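Phosphoinositol-specific phospholipase C (Pseudomonas sp., PDB 5FYP) probably cleaves phosphoinositides in a calcium-dependent phospholipase C reaction. Local coordinates at residues E138-V143 / A207-S212. Residues are numbered along the deposited sequence; the frame is centred on the assembly and turned at random.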
ATOM      1  N   GLU A 138     -10.407   6.619 -10.880  1.00 11.35           N
ATOM      2  CA  GLU A 138     -10.615   8.006 -11.254  1.00 12.43           C
ATOM      3  C   GLU A 138     -10.426   8.939 -10.050  1.00 12.55           C
ATOM      4  O   GLU A 138      -9.861  10.009 -10.188  1.00 14.44           O
ATOM      5  CB  GLU A 138     -11.974   8.181 -11.945  1.00 13.40           C
ATOM      6  CG  GLU A 138     -11.955   7.618 -13.361  1.00 16.76           C
ATOM      7  CD  GLU A 138     -13.257   7.650 -14.116  1.00 21.69           C
ATOM      8  OE1 GLU A 138     -14.296   7.926 -13.529  1.00 25.47           O
ATOM      9  OE2 GLU A 138     -13.213   7.343 -15.314  1.00 29.18           O
ATOM     10  N   LEU A 139     -10.896   8.515  -8.874  1.00 11.68           N
ATOM     11  CA  LEU A 139     -10.693   9.299  -7.655  1.00 11.63           C
ATOM     12  C   LEU A 139      -9.200   9.451  -7.357  1.00 11.79           C
ATOM     13  O   LEU A 139      -8.733  10.560  -7.132  1.00 12.39           O
ATOM     14  CB  LEU A 139     -11.390   8.650  -6.455  1.00 10.71           C
ATOM     15  CG  LEU A 139     -11.005   9.215  -5.088  1.00 14.65           C
ATOM     16  CD1 LEU A 139     -11.368  10.685  -5.001  1.00 15.58           C
ATOM     17  CD2 LEU A 139     -11.669   8.450  -3.961  1.00 16.18           C
ATOM     18  N   VAL A 140      -8.479   8.331  -7.299  1.00 10.80           N
ATOM     19  CA  VAL A 140      -7.097   8.447  -6.864  1.00 10.57           C
ATOM     20  C   VAL A 140      -6.256   9.242  -7.881  1.00 11.60           C
ATOM     21  O   VAL A 140      -5.353   9.966  -7.499  1.00 13.24           O
ATOM     22  CB  VAL A 140      -6.470   7.093  -6.490  1.00 10.52           C
ATOM     23  CG1 VAL A 140      -7.298   6.425  -5.369  1.00 10.53           C
ATOM     24  CG2 VAL A 140      -6.304   6.155  -7.663  1.00 11.19           C
ATOM     25  N   ALA A 141      -6.587   9.095  -9.156  1.00 12.89           N
ATOM     26  CA  ALA A 141      -5.892   9.855 -10.201  1.00 14.84           C
ATOM     27  C   ALA A 141      -6.217  11.349 -10.114  1.00 15.09           C
ATOM     28  O   ALA A 141      -5.360  12.179 -10.302  1.00 17.21           O
ATOM     29  CB  ALA A 141      -6.242   9.318 -11.582  1.00 11.98           C
ATOM     30  N   ARG A 142      -7.463  11.658  -9.819  1.00 15.02           N
ATOM     31  CA  ARG A 142      -7.877  13.067  -9.665  1.00 16.49           C
ATOM     32  C   ARG A 142      -7.163  13.738  -8.496  1.00 15.54           C
ATOM     33  O   ARG A 142      -6.720  14.870  -8.591  1.00 18.09           O
ATOM     34  CB  ARG A 142      -9.384  13.164  -9.496  1.00 19.18           C
ATOM     35  CG  ARG A 142      -9.895  14.574  -9.377  1.00 21.23           C
ATOM     36  CD  ARG A 142     -11.406  14.610  -9.617  1.00 22.94           C
ATOM     37  NE  ARG A 142     -12.132  13.729  -8.701  1.00 22.66           N
ATOM     38  CZ  ARG A 142     -12.324  13.977  -7.406  1.00 23.12           C
ATOM     39  NH1 ARG A 142     -11.849  15.075  -6.846  1.00 21.87           N
ATOM     40  NH2 ARG A 142     -12.995  13.107  -6.665  1.00 21.95           N
ATOM     41  N   VAL A 143      -7.016  13.008  -7.394  1.00 14.79           N
ATOM     42  CA  VAL A 143      -6.322  13.560  -6.239  1.00 13.23           C
ATOM     43  C   VAL A 143      -4.817  13.682  -6.497  1.00 13.62           C
ATOM     44  O   VAL A 143      -4.238  14.752  -6.325  1.00 15.04           O
ATOM     45  CB  VAL A 143      -6.559  12.704  -4.981  1.00 14.47           C
ATOM     46  CG1 VAL A 143      -5.675  13.164  -3.827  1.00 14.29           C
ATOM     47  CG2 VAL A 143      -8.015  12.774  -4.565  1.00 15.01           C
ATOM     48  N   ALA A 207      -4.564   0.024 -14.380  1.00 10.48           N
ATOM     49  CA  ALA A 207      -4.735   0.143 -12.941  1.00  9.41           C
ATOM     50  C   ALA A 207      -3.860   1.225 -12.344  1.00  8.49           C
ATOM     51  O   ALA A 207      -2.650   1.256 -12.581  1.00 10.63           O
ATOM     52  CB  ALA A 207      -4.395  -1.178 -12.271  1.00  9.25           C
ATOM     53  N   LYS A 208      -4.446   2.037 -11.478  1.00  8.66           N
ATOM     54  CA  LYS A 208      -3.686   3.012 -10.689  1.00  9.16           C
ATOM     55  C   LYS A 208      -3.119   2.469  -9.404  1.00  8.46           C
ATOM     56  O   LYS A 208      -2.266   3.104  -8.805  1.00 10.17           O
ATOM     57  CB  LYS A 208      -4.540   4.250 -10.394  1.00  9.84           C
ATOM     58  CG  LYS A 208      -5.020   4.991 -11.649  1.00 11.27           C
ATOM     59  CD  LYS A 208      -3.874   5.506 -12.507  1.00 12.05           C
ATOM     60  CE  LYS A 208      -4.351   6.384 -13.658  1.00 13.80           C
ATOM     61  NZ  LYS A 208      -3.267   6.687 -14.587  1.00 18.35           N
ATOM     62  N   VAL A 209      -3.570   1.279  -9.012  1.00  8.01           N
ATOM     63  CA  VAL A 209      -3.282   0.721  -7.691  1.00  7.50           C
ATOM     64  C   VAL A 209      -2.685  -0.664  -7.858  1.00  7.53           C
ATOM     65  O   VAL A 209      -3.128  -1.459  -8.687  1.00  8.18           O
ATOM     66  CB  VAL A 209      -4.595   0.690  -6.857  1.00  8.80           C
ATOM     67  CG1 VAL A 209      -4.361   0.199  -5.440  1.00  8.66           C
ATOM     68  CG2 VAL A 209      -5.275   2.042  -6.846  1.00  9.47           C
ATOM     69  N   PHE A 210      -1.674  -0.943  -7.032  1.00  6.69           N
ATOM     70  CA  PHE A 210      -1.073  -2.286  -6.919  1.00  6.42           C
ATOM     71  C   PHE A 210      -1.979  -3.199  -6.090  1.00  6.48           C
ATOM     72  O   PHE A 210      -2.312  -2.867  -4.957  1.00  9.75           O
ATOM     73  CB  PHE A 210       0.270  -2.209  -6.181  1.00  6.72           C
ATOM     74  CG  PHE A 210       1.373  -1.578  -6.973  1.00  6.68           C
ATOM     75  CD1 PHE A 210       1.562  -0.198  -6.995  1.00  7.32           C
ATOM     76  CD2 PHE A 210       2.255  -2.361  -7.697  1.00  6.98           C
ATOM     77  CE1 PHE A 210       2.596   0.358  -7.705  1.00  8.54           C
ATOM     78  CE2 PHE A 210       3.267  -1.801  -8.442  1.00  8.88           C
ATOM     79  CZ  PHE A 210       3.433  -0.434  -8.449  1.00  7.59           C
ATOM     80  N   ILE A 211      -2.281  -4.406  -6.566  1.00  6.24           N
ATOM     81  CA  ILE A 211      -2.982  -5.366  -5.735  1.00  6.49           C
ATOM     82  C   ILE A 211      -1.996  -6.167  -4.880  1.00  6.22           C
ATOM     83  O   ILE A 211      -0.911  -6.516  -5.334  1.00  7.62           O
ATOM     84  CB  ILE A 211      -3.897  -6.293  -6.545  1.00  6.93           C
ATOM     85  CG1 ILE A 211      -3.164  -7.131  -7.594  1.00  8.07           C
ATOM     86  CG2 ILE A 211      -5.028  -5.491  -7.184  1.00  7.50           C
ATOM     87  CD1 ILE A 211      -3.995  -8.276  -8.135  1.00  8.54           C
ATOM     88  N   SER A 212      -2.366  -6.411  -3.618  1.00  5.92           N
ATOM     89  CA  SER A 212      -1.490  -7.139  -2.723  1.00  5.77           C
ATOM     90  C   SER A 212      -2.288  -8.211  -1.987  1.00  5.87           C
ATOM     91  O   SER A 212      -2.915  -7.922  -0.971  1.00  6.81           O
ATOM     92  CB  SER A 212      -0.823  -6.194  -1.742  1.00  6.52           C
ATOM     93  OG  SER A 212       0.065  -6.915  -0.918  1.00  7.12           O
TER
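V140 meets K208 and V209 where helix 133-144 passes the start of the short strand 210-211, a small worked example of a TIM-barrel-type helix meeting the lead-in to a strand, with apolar contact between the two segments. One branch of V140 does the work: CG2 lies 3.8 Å from K208 CB and 4.3 Å from V209 CG2. It does so because chi1 of -58° sets CG2 between the backbone N and the carbonyl carbon, while CG1 stands anti to the latter. One residue on, the aliphatic part of the lysine meets A141, whose CB lies 4.1 Å from K208 CE. K208 bends at chi2 (-61°) and then runs extended, which carries its chain across the helix at A141, past V140 in the opposite direction. No hydrogen bond joins the two segments, but D137, one turn before A141, accepts one from the K208 backbone N through OD2, tying the helix to the approach to the strand. V140 also packs on L186 and V209 on L188, so strand 184-189, which pairs with 210-211, lies against both valines. On another flank of the helix, L139 and V143 rest on helix 94-107, to which R142 adds a salt bridge with E95.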